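Local coordinates for protein phosphoglycolate phosphatase (Thermoplasma acidophilum, PDB 1L6R) that catalyses the magnesium-dependent dephosphorylation of 2-phosphoglycolate to glycolate and, less efficiently, releases phosphate from inorganic pyrophosphate, at residues Asn15-Lys26 with Tyr211-Gln219; Arg128-Val137 with Ser144-Glu152. The protein carries 1 engineered substitution. One frame throughout, in Å; residues are numbered along the deposited sequence.

Overall arrangement
Both contacts belong to one chain of a HAD-superfamily phosphatase. Contact 1 lies in the core domain, beside the mixed sheet that carries the nucleophile Asp11. The side chain of the engineered Asn15 is about 5 Å from a bound calcium ion and about 3 Å from that of Asp11. Contact 2 joins helix 124-132 to the hairpin of the small antiparallel sheet, probably the cap, on the opposite side of the chain's centre. There the side chain of His146 is about 4 Å from a second calcium ion, near Gly46. Contacts 1 and 2 lie 29 Å apart between centres and about 6 Å between nearest atoms. Contact 2 is nested within the loop closed by contact 1.

Contact 1: residues Asn15-Lys26 with Tyr211-Gln219; sequences NLTDRDRLISTK and YSYGEEIGQ. Engineered in segment 15-26: Asn15 (natural residue Thr).
The contact belongs to the core domain of the HAD fold, where the loop after the nucleophile strand 7-11 and helix 12-15 meets the start of the C-terminal helix 215-223. Residues 212-215 form a type I' turn that presses against the loop at Gly214. Gly214 CA lies 3.3 Å from Asn15 O in a CA-H...O contact, and Ser24 CB and OG pack against the same CA, both at 3.7 Å. The OG of Ser24 caps the next helix at Ala27 N. At the buried end Leu16 CD2 touches Ile217 CG1 at 3.7 Å, the two side chains crossing at about a right angle. Ile217 also packs on Ile175 of strand 172-175. Asn15 is an engineered residue, threonine in the natural protein, and it lies near the carboxylate of Glu216. That carboxylate folds back onto the turn before it, where Glu216 OE1 accepts from Gly214 N at 2.8 Å; Glu216 CG is set between its backbone N and carbonyl carbon (chi1 71°), and a bend at chi2 completes the return. At the outer end Lys26 runs extended and its NZ makes a salt bridge with Glu215 OE1 at 2.9 Å, meeting the oxygen from above the carboxylate plane. With an alanine in place of Glu215, the Lys26 ammonium is likely to lose this mate and its extended chain to become freer to swing. On the loop side, Asp18 OD1 accepts from Asp20 N, closing an Asx turn, and from Leu22 N on the opposite face of the carboxylate. Arg19 follows Asp18 and sets its CG over one face of the Tyr213 ring, 3.6 Å from the centroid, a CH-pi contact, while Thr17 O lies at the ring edge.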
loop_
_atom_site.group_PDB
_atom_site.type_symbol
_atom_site.label_atom_id
_atom_site.label_comp_id
_atom_site.label_asym_id
_atom_site.label_seq_id
_atom_site.Cartn_x
_atom_site.Cartn_y
_atom_site.Cartn_z
ATOM N N ASN A 15 -19.819 -2.962 1.232
ATOM C CA ASN A 15 -20.310 -4.059 2.066
ATOM C C ASN A 15 -21.518 -3.837 2.950
ATOM O O ASN A 15 -22.038 -4.801 3.503
ATOM C CB ASN A 15 -19.164 -4.518 2.966
ATOM C CG ASN A 15 -17.989 -5.040 2.183
ATOM O OD1 ASN A 15 -17.960 -6.212 1.782
ATOM N ND2 ASN A 15 -17.015 -4.171 1.928
ATOM N N LEU A 16 -21.957 -2.596 3.111
ATOM C CA LEU A 16 -23.090 -2.341 3.996
ATOM C C LEU A 16 -24.355 -1.955 3.268
ATOM O O LEU A 16 -25.336 -1.585 3.903
ATOM C CB LEU A 16 -22.729 -1.240 5.008
ATOM C CG LEU A 16 -21.528 -1.535 5.908
ATOM C CD1 LEU A 16 -21.340 -0.400 6.907
ATOM C CD2 LEU A 16 -21.756 -2.851 6.656
ATOM N N THR A 17 -24.354 -2.056 1.944
ATOM C CA THR A 17 -25.521 -1.663 1.168
ATOM C C THR A 17 -26.099 -2.771 0.303
ATOM O O THR A 17 -25.422 -3.757 -0.004
ATOM C CB THR A 17 -25.194 -0.449 0.267
ATOM O OG1 THR A 17 -24.171 -0.804 -0.680
ATOM C CG2 THR A 17 -24.698 0.720 1.111
ATOM N N ASP A 18 -27.362 -2.621 -0.079
ATOM C CA ASP A 18 -27.985 -3.631 -0.924
ATOM C C ASP A 18 -27.859 -3.243 -2.388
ATOM O O ASP A 18 -27.133 -2.305 -2.723
ATOM C CB ASP A 18 -29.457 -3.857 -0.530
ATOM C CG ASP A 18 -30.345 -2.640 -0.749
ATOM O OD1 ASP A 18 -29.991 -1.734 -1.536
ATOM O OD2 ASP A 18 -31.435 -2.614 -0.136
ATOM N N ARG A 19 -28.558 -3.966 -3.257
ATOM C CA ARG A 19 -28.508 -3.724 -4.699
ATOM C C ARG A 19 -28.877 -2.307 -5.111
ATOM O O ARG A 19 -28.452 -1.830 -6.162
ATOM C CB ARG A 19 -29.448 -4.690 -5.425
ATOM C CG ARG A 19 -28.968 -6.120 -5.542
ATOM C CD ARG A 19 -30.125 -7.038 -5.937
ATOM N NE ARG A 19 -31.162 -6.334 -6.694
ATOM C CZ ARG A 19 -31.066 -5.983 -7.973
ATOM N NH1 ARG A 19 -29.976 -6.266 -8.666
ATOM N NH2 ARG A 19 -32.067 -5.340 -8.562
ATOM N N ASP A 20 -29.685 -1.643 -4.293
ATOM C CA ASP A 20 -30.128 -0.286 -4.588
ATOM C C ASP A 20 -29.381 0.777 -3.792
ATOM O O ASP A 20 -29.829 1.925 -3.702
ATOM C CB ASP A 20 -31.629 -0.172 -4.328
ATOM C CG ASP A 20 -32.428 -1.150 -5.159
ATOM O OD1 ASP A 20 -32.291 -1.107 -6.397
ATOM O OD2 ASP A 20 -33.178 -1.959 -4.576
ATOM N N ARG A 21 -28.237 0.386 -3.232
ATOM C CA ARG A 21 -27.375 1.259 -2.433
ATOM C C ARG A 21 -27.981 1.650 -1.088
ATOM O O ARG A 21 -27.504 2.581 -0.440
ATOM C CB ARG A 21 -26.994 2.533 -3.210
ATOM C CG ARG A 21 -26.286 2.255 -4.532
ATOM C CD ARG A 21 -25.761 3.531 -5.174
ATOM N NE ARG A 21 -24.959 3.256 -6.365
ATOM C CZ ARG A 21 -24.511 4.191 -7.199
ATOM N NH1 ARG A 21 -24.788 5.470 -6.980
ATOM N NH2 ARG A 21 -23.767 3.850 -8.244
ATOM N N LEU A 22 -29.017 0.934 -0.655
ATOM C CA LEU A 22 -29.634 1.242 0.633
ATOM C C LEU A 22 -28.863 0.525 1.732
ATOM O O LEU A 22 -28.316 -0.560 1.515
ATOM C CB LEU A 22 -31.101 0.797 0.655
ATOM C CG LEU A 22 -31.987 1.351 -0.469
ATOM C CD1 LEU A 22 -33.436 0.947 -0.217
ATOM C CD2 LEU A 22 -31.853 2.859 -0.547
ATOM N N ILE A 23 -28.815 1.113 2.919
ATOM C CA ILE A 23 -28.099 0.478 4.010
ATOM C C ILE A 23 -28.830 -0.807 4.431
ATOM O O ILE A 23 -30.062 -0.859 4.504
ATOM C CB ILE A 23 -27.946 1.466 5.207
ATOM C CG1 ILE A 23 -26.848 0.984 6.154
ATOM C CG2 ILE A 23 -29.276 1.653 5.933
ATOM C CD1 ILE A 23 -25.449 1.316 5.645
ATOM N N SER A 24 -28.056 -1.856 4.663
ATOM C CA SER A 24 -28.612 -3.136 5.076
ATOM C C SER A 24 -28.957 -3.107 6.562
ATOM O O SER A 24 -28.083 -2.902 7.400
ATOM C CB SER A 24 -27.586 -4.231 4.800
ATOM O OG SER A 24 -27.915 -5.418 5.503
ATOM N N THR A 25 -30.230 -3.313 6.894
ATOM C CA THR A 25 -30.599 -3.305 8.303
ATOM C C THR A 25 -30.012 -4.510 9.033
ATOM O O THR A 25 -29.688 -4.422 10.217
ATOM C CB THR A 25 -32.123 -3.263 8.495
ATOM O OG1 THR A 25 -32.725 -4.377 7.831
ATOM C CG2 THR A 25 -32.683 -1.973 7.928
ATOM N N LYS A 26 -29.859 -5.633 8.334
ATOM C CA LYS A 26 -29.248 -6.803 8.958
ATOM C C LYS A 26 -27.788 -6.478 9.297
ATOM O O LYS A 26 -27.283 -6.867 10.350
ATOM C CB LYS A 26 -29.315 -8.014 8.029
ATOM C CG LYS A 26 -30.713 -8.598 7.885
ATOM C CD LYS A 26 -30.695 -9.816 6.987
ATOM C CE LYS A 26 -32.093 -10.376 6.787
ATOM N NZ LYS A 26 -32.068 -11.526 5.838
ATOM N N TYR A 211 -22.675 -14.918 1.621
ATOM C CA TYR A 211 -23.634 -13.834 1.422
ATOM C C TYR A 211 -23.012 -12.549 0.899
ATOM O O TYR A 211 -21.800 -12.382 0.919
ATOM C CB TYR A 211 -24.312 -13.509 2.758
ATOM C CG TYR A 211 -25.004 -14.685 3.414
ATOM C CD1 TYR A 211 -26.307 -15.032 3.056
ATOM C CD2 TYR A 211 -24.350 -15.460 4.366
ATOM C CE1 TYR A 211 -26.938 -16.130 3.631
ATOM C CE2 TYR A 211 -24.977 -16.571 4.951
ATOM C CZ TYR A 211 -26.267 -16.890 4.574
ATOM O OH TYR A 211 -26.906 -17.971 5.146
ATOM N N SER A 212 -23.871 -11.638 0.454
ATOM C CA SER A 212 -23.459 -10.327 -0.036
ATOM C C SER A 212 -24.551 -9.329 0.345
ATOM O O SER A 212 -25.549 -9.683 0.984
ATOM C CB SER A 212 -23.327 -10.321 -1.561
ATOM O OG SER A 212 -22.434 -11.314 -2.016
ATOM N N TYR A 213 -24.347 -8.083 -0.071
ATOM C CA TYR A 213 -25.296 -6.996 0.143
ATOM C C TYR A 213 -25.648 -6.702 1.595
ATOM O O TYR A 213 -26.779 -6.324 1.921
ATOM C CB TYR A 213 -26.554 -7.258 -0.701
ATOM C CG TYR A 213 -26.288 -7.165 -2.195
ATOM C CD1 TYR A 213 -25.810 -5.985 -2.769
ATOM C CD2 TYR A 213 -26.527 -8.256 -3.039
ATOM C CE1 TYR A 213 -25.576 -5.889 -4.145
ATOM C CE2 TYR A 213 -26.296 -8.171 -4.417
ATOM C CZ TYR A 213 -25.820 -6.983 -4.962
ATOM O OH TYR A 213 -25.584 -6.892 -6.320
ATOM N N GLY A 214 -24.655 -6.864 2.459
ATOM C CA GLY A 214 -24.837 -6.596 3.870
ATOM C C GLY A 214 -25.007 -7.835 4.714
ATOM O O GLY A 214 -24.710 -7.822 5.904
ATOM N N GLU A 215 -25.474 -8.915 4.095
ATOM C CA GLU A 215 -25.686 -10.151 4.835
ATOM C C GLU A 215 -24.391 -10.873 5.168
ATOM O O GLU A 215 -24.386 -11.805 5.972
ATOM C CB GLU A 215 -26.656 -11.065 4.074
ATOM C CG GLU A 215 -28.051 -10.459 4.013
ATOM C CD GLU A 215 -29.140 -11.446 3.661
ATOM O OE1 GLU A 215 -30.307 -11.008 3.574
ATOM O OE2 GLU A 215 -28.837 -12.645 3.483
ATOM N N GLU A 216 -23.282 -10.437 4.579
ATOM C CA GLU A 216 -22.004 -11.067 4.887
ATOM C C GLU A 216 -21.488 -10.606 6.250
ATOM O O GLU A 216 -20.708 -11.306 6.890
ATOM C CB GLU A 216 -20.940 -10.741 3.816
ATOM C CG GLU A 216 -20.429 -9.297 3.796
ATOM C CD GLU A 216 -21.196 -8.425 2.831
ATOM O OE1 GLU A 216 -22.432 -8.563 2.753
ATOM O OE2 GLU A 216 -20.552 -7.584 2.152
ATOM N N ILE A 217 -21.937 -9.442 6.711
ATOM C CA ILE A 217 -21.440 -8.922 7.979
ATOM C C ILE A 217 -21.712 -9.866 9.147
ATOM O O ILE A 217 -20.795 -10.204 9.907
ATOM C CB ILE A 217 -22.025 -7.517 8.263
ATOM C CG1 ILE A 217 -21.694 -6.572 7.093
ATOM C CG2 ILE A 217 -21.477 -6.984 9.572
ATOM C CD1 ILE A 217 -20.206 -6.444 6.773
ATOM N N GLY A 218 -22.960 -10.309 9.264
ATOM C CA GLY A 218 -23.318 -11.220 10.334
ATOM C C GLY A 218 -22.567 -12.536 10.253
ATOM O O GLY A 218 -22.065 -13.033 11.266
ATOM N N GLN A 219 -22.467 -13.117 9.061
ATOM C CA GLN A 219 -21.760 -14.393 8.948
ATOM C C GLN A 219 -20.271 -14.248 9.243
ATOM O O GLN A 219 -19.665 -15.128 9.851
ATOM C CB GLN A 219 -21.953 -15.017 7.570
ATOM C CG GLN A 219 -21.394 -16.442 7.522
ATOM C CD GLN A 219 -21.417 -17.051 6.145
ATOM O OE1 GLN A 219 -21.008 -16.424 5.171
ATOM N NE2 GLN A 219 -21.870 -18.298 6.053
#

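Contact 2: residues Arg128-Val137 with Ser144-Glu152; sequences RKEAESRGFV and SWHLMNRGE
Leu147 CD1 fills the apolar centre, touching Phe136 CB at 3.6 Å and Ala131 CB at 3.8 Å. Its CG is anti to the backbone N (chi1 175°), which carries CD1 in between strand 136-141 and helix 124-132. Phe92 of helix 87-96 also packs on Leu147. The other sheet face holds Val137 CG2 against Met148 CB. Backbone bonds join the strands: Val137 and Met148 form a hydrogen-bonded pair, and just beyond the strand ends Arg150 N donates to Gly135 O at 3.1 Å. The Phe136 ring lies alongside Asn149, whose OD1 comes to the ring edge. Asn149 N and ND2 both donate to Glu152 OE1. Further out, Val137 CG1 sits over one face of the Arg150 guanidinium, 3.6 Å from CZ. One water bridges Arg150 NE to Phe136 O, and another bridges Arg150 NH2 to Glu132 OE2. Arg150 NH1 is bonded to Gln186 of the second subunit, and Glu132 OE1 to Asn200 of that subunit, so this polar edge meets the dimer partner. Gly135 is the C-prime residue of a Schellman motif that ends the helix and leads into a beta hairpin of the three-stranded antiparallel sheet, consistent with a HAD cap domain.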
loop_
_atom_site.group_PDB
_atom_site.type_symbol
_atom_site.label_atom_id
_atom_site.label_comp_id
_atom_site.label_asym_id
_atom_site.label_seq_id
_atom_site.Cartn_x
_atom_site.Cartn_y
_atom_site.Cartn_z
ATOM N N ARG A 128 -6.926 9.834 -16.430
ATOM C CA ARG A 128 -6.103 9.091 -15.488
ATOM C C ARG A 128 -4.628 9.399 -15.746
ATOM O O ARG A 128 -3.860 9.611 -14.813
ATOM C CB ARG A 128 -6.351 7.580 -15.593
ATOM C CG ARG A 128 -5.372 6.769 -14.739
ATOM C CD ARG A 128 -5.767 5.310 -14.608
ATOM N NE ARG A 128 -6.850 5.126 -13.645
ATOM C CZ ARG A 128 -7.983 4.484 -13.909
ATOM N NH1 ARG A 128 -8.185 3.966 -15.113
ATOM N NH2 ARG A 128 -8.906 4.344 -12.968
ATOM N N LYS A 129 -4.239 9.431 -17.019
ATOM C CA LYS A 129 -2.854 9.727 -17.369
ATOM C C LYS A 129 -2.476 11.115 -16.860
ATOM O O LYS A 129 -1.422 11.298 -16.252
ATOM C CB LYS A 129 -2.660 9.655 -18.888
ATOM C CG LYS A 129 -2.713 8.244 -19.464
ATOM C CD LYS A 129 -2.496 8.265 -20.972
ATOM C CE LYS A 129 -2.524 6.864 -21.562
ATOM N NZ LYS A 129 -2.277 6.877 -23.031
ATOM N N GLU A 130 -3.343 12.090 -17.104
ATOM C CA GLU A 130 -3.089 13.455 -16.650
ATOM C C GLU A 130 -3.036 13.525 -15.126
ATOM O O GLU A 130 -2.175 14.193 -14.550
ATOM C CB GLU A 130 -4.173 14.398 -17.171
ATOM C CG GLU A 130 -4.089 14.668 -18.662
ATOM C CD GLU A 130 -2.724 15.189 -19.072
ATOM O OE1 GLU A 130 -1.817 14.365 -19.314
ATOM O OE2 GLU A 130 -2.554 16.425 -19.134
ATOM N N ALA A 131 -3.945 12.817 -14.465
ATOM C CA ALA A 131 -3.973 12.824 -13.008
ATOM C C ALA A 131 -2.703 12.236 -12.407
ATOM O O ALA A 131 -2.106 12.815 -11.494
ATOM C CB ALA A 131 -5.201 12.051 -12.510
ATOM N N GLU A 132 -2.272 11.093 -12.926
ATOM C CA GLU A 132 -1.082 10.463 -12.387
ATOM C C GLU A 132 0.163 11.309 -12.640
ATOM O O GLU A 132 1.102 11.286 -11.846
ATOM C CB GLU A 132 -0.937 9.046 -12.955
ATOM C CG GLU A 132 -2.176 8.194 -12.681
ATOM C CD GLU A 132 -1.949 6.709 -12.856
ATOM O OE1 GLU A 132 -1.049 6.327 -13.627
ATOM O OE2 GLU A 132 -2.684 5.916 -12.226
ATOM N N SER A 133 0.156 12.087 -13.718
ATOM C CA SER A 133 1.306 12.939 -14.021
ATOM C C SER A 133 1.380 14.092 -13.023
ATOM O O SER A 133 2.391 14.798 -12.937
ATOM C CB SER A 133 1.208 13.499 -15.443
ATOM O OG SER A 133 0.224 14.512 -15.537
ATOM N N ARG A 134 0.309 14.279 -12.261
ATOM C CA ARG A 134 0.247 15.347 -11.272
ATOM C C ARG A 134 0.303 14.827 -9.834
ATOM O O ARG A 134 0.086 15.581 -8.887
ATOM C CB ARG A 134 -1.032 16.162 -11.477
ATOM C CG ARG A 134 -1.092 16.901 -12.808
ATOM C CD ARG A 134 -0.002 17.954 -12.888
ATOM N NE ARG A 134 0.025 18.780 -11.683
ATOM C CZ ARG A 134 -0.990 19.528 -11.263
ATOM N NH1 ARG A 134 -2.125 19.564 -11.951
ATOM N NH2 ARG A 134 -0.872 20.235 -10.146
ATOM N N GLY A 135 0.572 13.535 -9.670
ATOM C CA GLY A 135 0.652 12.972 -8.331
ATOM C C GLY A 135 -0.670 12.512 -7.742
ATOM O O GLY A 135 -0.760 12.276 -6.531
ATOM N N PHE A 136 -1.687 12.385 -8.589
ATOM C CA PHE A 136 -3.009 11.948 -8.143
ATOM C C PHE A 136 -3.353 10.597 -8.761
ATOM O O PHE A 136 -2.634 10.081 -9.614
ATOM C CB PHE A 136 -4.097 12.945 -8.575
ATOM C CG PHE A 136 -3.797 14.382 -8.235
ATOM C CD1 PHE A 136 -3.391 14.743 -6.962
ATOM C CD2 PHE A 136 -3.948 15.376 -9.196
ATOM C CE1 PHE A 136 -3.136 16.081 -6.647
ATOM C CE2 PHE A 136 -3.694 16.714 -8.887
ATOM C CZ PHE A 136 -3.289 17.061 -7.611
ATOM N N VAL A 137 -4.457 10.016 -8.302
ATOM C CA VAL A 137 -4.963 8.774 -8.873
ATOM C C VAL A 137 -6.475 8.914 -8.954
ATOM O O VAL A 137 -7.070 9.762 -8.273
ATOM C CB VAL A 137 -4.626 7.512 -8.023
ATOM C CG1 VAL A 137 -3.110 7.328 -7.928
ATOM C CG2 VAL A 137 -5.235 7.624 -6.637
ATOM N N SER A 144 -19.512 7.962 -7.100
ATOM C CA SER A 144 -18.765 8.723 -8.094
ATOM C C SER A 144 -17.334 8.275 -8.232
ATOM O O SER A 144 -16.874 7.352 -7.553
ATOM C CB SER A 144 -18.724 10.195 -7.646
ATOM O OG SER A 144 -17.844 10.351 -6.520
ATOM N N TRP A 145 -16.636 8.963 -9.131
ATOM C CA TRP A 145 -15.208 8.774 -9.277
ATOM C C TRP A 145 -14.598 9.661 -8.191
ATOM O O TRP A 145 -15.254 10.576 -7.657
ATOM C CB TRP A 145 -14.704 9.260 -10.632
ATOM C CG TRP A 145 -15.058 8.353 -11.743
ATOM C CD1 TRP A 145 -16.246 8.298 -12.411
ATOM C CD2 TRP A 145 -14.216 7.350 -12.322
ATOM N NE1 TRP A 145 -16.192 7.321 -13.380
ATOM C CE2 TRP A 145 -14.962 6.726 -13.347
ATOM C CE3 TRP A 145 -12.905 6.918 -12.074
ATOM C CZ2 TRP A 145 -14.438 5.685 -14.132
ATOM C CZ3 TRP A 145 -12.384 5.879 -12.858
ATOM C CH2 TRP A 145 -13.156 5.280 -13.875
ATOM N N HIS A 146 -13.335 9.391 -7.897
ATOM C CA HIS A 146 -12.598 10.111 -6.882
ATOM C C HIS A 146 -11.224 10.433 -7.403
ATOM O O HIS A 146 -10.556 9.564 -7.953
ATOM C CB HIS A 146 -12.463 9.246 -5.633
ATOM C CG HIS A 146 -13.771 8.947 -4.986
ATOM N ND1 HIS A 146 -14.577 7.889 -5.352
ATOM C CD2 HIS A 146 -14.454 9.642 -4.050
ATOM C CE1 HIS A 146 -15.706 7.953 -4.666
ATOM N NE2 HIS A 146 -15.654 9.005 -3.869
ATOM N N LEU A 147 -10.833 11.696 -7.249
ATOM C CA LEU A 147 -9.508 12.171 -7.634
ATOM C C LEU A 147 -8.823 12.343 -6.283
ATOM O O LEU A 147 -9.139 13.259 -5.513
ATOM C CB LEU A 147 -9.603 13.502 -8.373
ATOM C CG LEU A 147 -8.261 14.150 -8.729
ATOM C CD1 LEU A 147 -7.481 13.289 -9.720
ATOM C CD2 LEU A 147 -8.522 15.540 -9.305
ATOM N N MET A 148 -7.887 11.440 -6.017
ATOM C CA MET A 148 -7.187 11.376 -4.750
ATOM C C MET A 148 -5.710 11.670 -4.858
ATOM O O MET A 148 -5.102 11.485 -5.914
ATOM C CB MET A 148 -7.306 9.960 -4.175
ATOM C CG MET A 148 -8.699 9.366 -4.165
ATOM S SD MET A 148 -9.839 10.310 -3.155
ATOM C CE MET A 148 -8.910 10.402 -1.627
ATOM N N ASN A 149 -5.133 12.103 -3.743
ATOM C CA ASN A 149 -3.699 12.321 -3.667
ATOM C C ASN A 149 -3.110 10.903 -3.547
ATOM O O ASN A 149 -3.715 10.024 -2.915
ATOM C CB ASN A 149 -3.372 13.142 -2.417
ATOM C CG ASN A 149 -3.816 14.595 -2.542
ATOM O OD1 ASN A 149 -3.190 15.382 -3.255
ATOM N ND2 ASN A 149 -4.903 14.952 -1.863
ATOM N N ARG A 150 -1.957 10.653 -4.158
ATOM C CA ARG A 150 -1.348 9.325 -4.074
ATOM C C ARG A 150 -1.119 8.959 -2.604
ATOM O O ARG A 150 -0.546 9.741 -1.846
ATOM C CB ARG A 150 -0.007 9.313 -4.822
ATOM C CG ARG A 150 0.823 8.040 -4.648
ATOM C CD ARG A 150 0.272 6.845 -5.407
ATOM N NE ARG A 150 0.309 7.043 -6.853
ATOM C CZ ARG A 150 0.239 6.058 -7.745
ATOM N NH1 ARG A 150 0.136 4.798 -7.348
ATOM N NH2 ARG A 150 0.259 6.340 -9.040
ATOM N N GLY A 151 -1.583 7.777 -2.205
ATOM C CA GLY A 151 -1.413 7.333 -0.832
ATOM C C GLY A 151 -2.576 7.644 0.097
ATOM O O GLY A 151 -2.575 7.236 1.261
ATOM N N GLU A 152 -3.570 8.365 -0.409
ATOM C CA GLU A 152 -4.746 8.741 0.374
ATOM C C GLU A 152 -5.753 7.624 0.110
ATOM O O GLU A 152 -6.629 7.729 -0.754
ATOM C CB GLU A 152 -5.240 10.099 -0.126
ATOM C CG GLU A 152 -6.369 10.713 0.663
ATOM C CD GLU A 152 -6.737 12.098 0.149
ATOM O OE1 GLU A 152 -6.198 12.515 -0.901
ATOM O OE2 GLU A 152 -7.574 12.770 0.795
HETATM O O HOH W 1 -0.991 4.274 -10.633
HETATM O O HOH W 2 -0.109 9.161 -8.686
#